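Local structure of SusD superfamily protein (Bacteroides vulgatus, 3MYV) at residues Q281-A284 with E285-L288. The protein probably binds polysaccharides at the outer membrane of the cell, as a member of the SusD family of saccharide-binding proteins. Residues are numbered along the deposited sequence; the frame is centred on the assembly and turned at random.
Sequences QKYA and EQML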
loop_
_atom_site.group_PDB
_atom_site.type_symbol
_atom_site.label_atom_id
_atom_site.label_comp_id
_atom_site.label_asym_id
_atom_site.label_seq_id
_atom_site.Cartn_x
_atom_site.Cartn_y
_atom_site.Cartn_z
ATOM N N GLN A 281 -21.046 3.036 6.168
ATOM C CA GLN A 281 -22.330 3.251 5.532
ATOM C C GLN A 281 -22.144 4.089 4.253
ATOM O O GLN A 281 -22.782 3.827 3.238
ATOM C CB GLN A 281 -23.321 3.915 6.493
ATOM C CG GLN A 281 -24.759 3.904 5.966
ATOM C CD GLN A 281 -25.758 4.510 6.927
ATOM O OE1 GLN A 281 -25.727 4.252 8.126
ATOM N NE2 GLN A 281 -26.676 5.303 6.393
ATOM N N LYS A 282 -21.237 5.062 4.292
ATOM C CA LYS A 282 -20.942 5.903 3.128
ATOM C C LYS A 282 -20.492 5.054 1.938
ATOM O O LYS A 282 -21.002 5.222 0.838
ATOM C CB LYS A 282 -19.887 6.958 3.478
ATOM C CG LYS A 282 -19.357 7.756 2.298
ATOM C CD LYS A 282 -17.908 7.365 1.939
ATOM C CE LYS A 282 -17.505 7.920 0.583
ATOM N NZ LYS A 282 -16.142 7.529 0.121
ATOM N N TYR A 283 -19.573 4.125 2.146
ATOM C CA TYR A 283 -19.094 3.318 1.039
ATOM C C TYR A 283 -20.205 2.380 0.526
ATOM O O TYR A 283 -20.426 2.246 -0.675
ATOM C CB TYR A 283 -17.873 2.496 1.420
ATOM C CG TYR A 283 -17.320 1.716 0.229
ATOM C CD1 TYR A 283 -16.423 2.308 -0.656
ATOM C CD2 TYR A 283 -17.735 0.417 -0.044
ATOM C CE1 TYR A 283 -15.923 1.628 -1.738
ATOM C CE2 TYR A 283 -17.260 -0.268 -1.152
ATOM C CZ TYR A 283 -16.341 0.356 -2.001
ATOM O OH TYR A 283 -15.853 -0.312 -3.100
ATOM N N ALA A 284 -20.916 1.758 1.454
ATOM C CA ALA A 284 -21.979 0.844 1.099
ATOM C C ALA A 284 -23.043 1.561 0.278
ATOM O O ALA A 284 -23.465 1.069 -0.773
ATOM C CB ALA A 284 -22.571 0.244 2.343
ATOM N N GLU A 285 -23.454 2.734 0.743
ATOM C CA GLU A 285 -24.444 3.551 0.013
ATOM C C GLU A 285 -23.978 4.017 -1.366
ATOM O O GLU A 285 -24.777 3.990 -2.290
ATOM C CB GLU A 285 -24.870 4.764 0.840
ATOM C CG GLU A 285 -25.733 4.370 1.973
ATOM C CD GLU A 285 -26.150 5.537 2.861
ATOM O OE1 GLU A 285 -25.690 6.695 2.663
ATOM O OE2 GLU A 285 -26.942 5.255 3.767
ATOM N N GLN A 286 -22.721 4.459 -1.469
ATOM C CA GLN A 286 -22.041 4.804 -2.748
ATOM C C GLN A 286 -22.263 3.637 -3.743
ATOM O O GLN A 286 -22.759 3.833 -4.871
ATOM C CB GLN A 286 -20.508 5.116 -2.479
ATOM C CG GLN A 286 -19.455 5.201 -3.709
ATOM C CD GLN A 286 -17.957 5.669 -3.334
ATOM O OE1 GLN A 286 -17.519 6.730 -3.767
ATOM N NE2 GLN A 286 -17.192 4.837 -2.600
HETATM N N MSE A 287 -21.971 2.417 -3.298
HETATM C CA MSE A 287 -21.948 1.243 -4.199
HETATM C C MSE A 287 -23.343 0.706 -4.502
HETATM O O MSE A 287 -23.643 0.321 -5.649
HETATM C CB MSE A 287 -21.133 0.073 -3.622
HETATM C CG MSE A 287 -19.620 0.241 -3.553
HETATM SE SE MSE A 287 -18.812 1.368 -4.889
HETATM C CE MSE A 287 -18.944 0.252 -6.444
ATOM N N LEU A 288 -24.191 0.645 -3.491
ATOM C CA LEU A 288 -25.510 0.002 -3.663
ATOM C C LEU A 288 -26.487 0.891 -4.438
ATOM O O LEU A 288 -27.440 0.398 -5.015
ATOM C CB LEU A 288 -26.073 -0.478 -2.318
ATOM C CG LEU A 288 -25.125 -1.493 -1.641
ATOM C CD1 LEU A 288 -25.678 -1.894 -0.276
ATOM C CD2 LEU A 288 -24.802 -2.739 -2.516
HETATM O O HOH W 1 -16.023 8.370 -2.522
#
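Tyr283 and Met287, one turn apart on the short alpha-helix 281-288, form an i to i+4 Met-aromatic contact and illustrate how a helix can divide its side chains between a buried and a more open face. In the conformer described, one of two, the selenium of Met287, a selenomethionine, sits obliquely to the Tyr283 ring, 4.5 Å from its centroid and 31° off its normal, while Met287 CG meets Tyr283 CE2 at 3.4 Å. The bend at chi2 of Met287 turns SE toward the hydroxyl end of the ring, next to Tyr283 CZ and OH. Gln286 also reaches this ring, its amide plane turned almost perpendicular to it (87°), with NE2 3.3 Å from Tyr283 CD1; the same NE2 is hydrogen-bonded to Ser388 on helix 380-391. Tyr283 OH hydrogen-bonds to the backbone O of Lys389, and a leucine at this position would probably leave that carbonyl without its phenolic partner and Met287 without an aromatic surface to lie against. At the first turn, Gln281 is extended, CG anti to N, and meets the extended Glu285 with amide and carboxylate planes 67° apart; in one of its two conformers, Gln281 NE2 appears to donate to Glu285 OE2 from above the carboxylate plane. Four i to i+4 backbone bonds hold the helical turns together, among them Leu288 N to Ala284 O at 2.8 Å. Alongside, Lys282, which also forms a salt bridge with Asp47, and Gln286 point the same way, joined by a water that accepts from Lys282 NZ and donates to Gln286 OE1.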